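Local coordinates for protein acetoacetate decarboxylase (Sphingomonas wittichii, PDB 5UPB) that is an acetoacetate decarboxylase-like enzyme, probably a lyase acting on small oxo acids, at residues Tyr21-Met27 with Thr242-Arg248. Residues are numbered along the deposited sequence; the frame is centred on the assembly and turned at random.
Sequences YGWGADM and TYSYGFR
Trp23 and Phe247 face each other across two antiparallel strands as an offset stack, the five-membered ring of the indole 4.3 Å from the phenyl centroid and the planes 14° apart. The CB of Trp23 also lies over the phenyl face. Phe247 gains this position through a chi1 of 57°, which sets CG between its own backbone N and carbonyl carbon and leans the ring onto the neighbouring strand. Tyr243 repeats the pattern two hydrogen-bonded pairs along: with chi1 60°, Met27 CB lies over one face of its ring, 3.8 Å from the centroid, and the bent Met27 chain runs alongside. Between them, Tyr245 meets Met27 obliquely. Each of these residues sits in a hydrogen-bonded pair, exemplified by Trp23 N to Phe247 O at 2.8 Å. Met27 O is gripped twice, by Tyr243 N at 3.0 Å and by the Thr242 hydroxyl. On the reverse face Gly22, Gly24 and Gly246 carry no side chains, and the second subunit packs there through Tyr134 on Ser244, while its His132 hydrogen-bonds Asp26 OD1. Strands 21-34 and 235-249 thus form an antiparallel pair within the mixed β-sheet framework of the acetoacetate decarboxylase-like fold, one face aromatic-rich, the other glycines and polar residues.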
loop_
_atom_site.group_PDB
_atom_site.type_symbol
_atom_site.label_atom_id
_atom_site.label_comp_id
_atom_site.label_asym_id
_atom_site.label_seq_id
_atom_site.Cartn_x
_atom_site.Cartn_y
_atom_site.Cartn_z
ATOM N N TYR A 21 24.905 10.499 2.860
ATOM C CA TYR A 21 23.971 10.319 1.750
ATOM C C TYR A 21 23.863 11.563 0.880
ATOM O O TYR A 21 24.145 12.684 1.320
ATOM C CB TYR A 21 22.601 9.956 2.253
ATOM C CG TYR A 21 22.540 8.469 2.576
ATOM C CD1 TYR A 21 23.139 7.931 3.713
ATOM C CD2 TYR A 21 21.859 7.606 1.722
ATOM C CE1 TYR A 21 23.068 6.558 3.968
ATOM C CE2 TYR A 21 21.777 6.255 1.975
ATOM C CZ TYR A 21 22.371 5.738 3.087
ATOM O OH TYR A 21 22.265 4.386 3.267
ATOM N N GLY A 22 23.501 11.329 -0.382
ATOM C CA GLY A 22 23.084 12.389 -1.271
ATOM C C GLY A 22 21.664 12.142 -1.723
ATOM O O GLY A 22 21.246 11.000 -1.914
ATOM N N TRP A 23 20.951 13.233 -1.950
ATOM C CA TRP A 23 19.570 13.253 -2.396
ATOM C C TRP A 23 19.402 14.072 -3.659
ATOM O O TRP A 23 19.988 15.154 -3.793
ATOM C CB TRP A 23 18.666 13.896 -1.337
ATOM C CG TRP A 23 18.379 13.075 -0.092
ATOM C CD1 TRP A 23 17.207 12.436 0.193
ATOM C CD2 TRP A 23 19.237 12.885 1.043
ATOM N NE1 TRP A 23 17.286 11.838 1.453
ATOM C CE2 TRP A 23 18.524 12.107 1.988
ATOM C CE3 TRP A 23 20.542 13.310 1.361
ATOM C CZ2 TRP A 23 19.080 11.731 3.220
ATOM C CZ3 TRP A 23 21.095 12.958 2.582
ATOM C CH2 TRP A 23 20.360 12.157 3.502
ATOM N N GLY A 24 18.529 13.608 -4.549
ATOM C CA GLY A 24 17.879 14.480 -5.506
ATOM C C GLY A 24 16.379 14.407 -5.332
ATOM O O GLY A 24 15.836 13.377 -4.922
ATOM N N ALA A 25 15.715 15.508 -5.612
ATOM C CA ALA A 25 14.283 15.590 -5.329
ATOM C C ALA A 25 13.599 16.576 -6.249
ATOM O O ALA A 25 14.188 17.586 -6.675
ATOM C CB ALA A 25 14.022 16.017 -3.882
ATOM N N ASP A 26 12.337 16.294 -6.516
ATOM C CA ASP A 26 11.412 17.271 -7.077
ATOM C C ASP A 26 10.432 17.684 -5.991
ATOM O O ASP A 26 9.883 16.829 -5.291
ATOM C CB ASP A 26 10.699 16.707 -8.301
ATOM C CG ASP A 26 11.661 16.294 -9.404
ATOM O OD1 ASP A 26 12.752 16.887 -9.519
ATOM O OD2 ASP A 26 11.332 15.398 -10.167
ATOM N N MET A 27 10.166 18.992 -5.895
ATOM C CA MET A 27 9.478 19.559 -4.739
ATOM C C MET A 27 8.312 20.415 -5.205
ATOM O O MET A 27 8.422 21.154 -6.198
ATOM C CB MET A 27 10.399 20.470 -3.899
ATOM C CG MET A 27 11.654 19.791 -3.391
ATOM S SD MET A 27 11.284 18.646 -2.111
ATOM C CE MET A 27 10.920 19.747 -0.761
ATOM N N THR A 242 7.460 25.217 -7.432
ATOM C CA THR A 242 7.919 23.845 -7.664
ATOM C C THR A 242 9.323 23.944 -8.238
ATOM O O THR A 242 9.650 24.912 -8.944
ATOM C CB THR A 242 6.971 23.048 -8.606
ATOM O OG1 THR A 242 7.349 21.663 -8.636
ATOM C CG2 THR A 242 6.974 23.623 -10.057
ATOM N N TYR A 243 10.174 23.000 -7.874
ATOM C CA TYR A 243 11.583 23.111 -8.206
ATOM C C TYR A 243 12.254 21.775 -7.984
ATOM O O TYR A 243 11.681 20.840 -7.399
ATOM C CB TYR A 243 12.270 24.189 -7.384
ATOM C CG TYR A 243 12.208 23.951 -5.897
ATOM C CD1 TYR A 243 11.110 24.345 -5.169
ATOM C CD2 TYR A 243 13.284 23.393 -5.217
ATOM C CE1 TYR A 243 11.067 24.156 -3.795
ATOM C CE2 TYR A 243 13.253 23.209 -3.864
ATOM C CZ TYR A 243 12.146 23.603 -3.149
ATOM O OH TYR A 243 12.128 23.415 -1.784
ATOM N N SER A 244 13.516 21.725 -8.396
ATOM C CA SER A 244 14.359 20.566 -8.134
ATOM C C SER A 244 15.437 20.933 -7.131
ATOM O O SER A 244 15.917 22.078 -7.064
ATOM C CB SER A 244 14.956 20.023 -9.419
ATOM O OG SER A 244 13.896 19.653 -10.276
ATOM N N TYR A 245 15.858 19.914 -6.402
ATOM C CA TYR A 245 16.707 20.099 -5.255
ATOM C C TYR A 245 17.636 18.922 -5.078
ATOM O O TYR A 245 17.221 17.763 -5.161
ATOM C CB TYR A 245 15.707 20.163 -4.079
ATOM C CG TYR A 245 16.191 20.303 -2.678
ATOM C CD1 TYR A 245 17.334 20.969 -2.377
ATOM C CD2 TYR A 245 15.492 19.683 -1.642
ATOM C CE1 TYR A 245 17.757 21.092 -1.088
ATOM C CE2 TYR A 245 15.908 19.783 -0.342
ATOM C CZ TYR A 245 17.044 20.485 -0.061
ATOM O OH TYR A 245 17.492 20.576 1.246
ATOM N N GLY A 246 18.864 19.236 -4.705
ATOM C CA GLY A 246 19.842 18.215 -4.388
ATOM C C GLY A 246 20.583 18.637 -3.143
ATOM O O GLY A 246 20.848 19.829 -2.934
ATOM N N PHE A 247 20.979 17.644 -2.339
ATOM C CA PHE A 247 21.709 17.986 -1.127
ATOM C C PHE A 247 22.446 16.762 -0.606
ATOM O O PHE A 247 22.164 15.618 -0.989
ATOM C CB PHE A 247 20.757 18.544 -0.055
ATOM C CG PHE A 247 19.611 17.606 0.334
ATOM C CD1 PHE A 247 18.406 17.595 -0.361
ATOM C CD2 PHE A 247 19.764 16.763 1.396
ATOM C CE1 PHE A 247 17.376 16.730 0.011
ATOM C CE2 PHE A 247 18.703 15.882 1.780
ATOM C CZ PHE A 247 17.535 15.891 1.065
ATOM N N ARG A 248 23.417 17.033 0.268
ATOM C CA ARG A 248 24.129 16.033 1.029
ATOM C C ARG A 248 23.992 16.488 2.457
ATOM O O ARG A 248 24.249 17.658 2.757
ATOM C CB ARG A 248 25.626 15.902 0.692
ATOM C CG ARG A 248 26.045 15.139 -0.574
ATOM C CD ARG A 248 27.609 15.166 -0.677
ATOM N NE ARG A 248 28.230 14.287 -1.684
ATOM C CZ ARG A 248 28.727 14.660 -2.871
ATOM N NH1 ARG A 248 28.719 15.934 -3.285
ATOM N NH2 ARG A 248 29.256 13.729 -3.657
#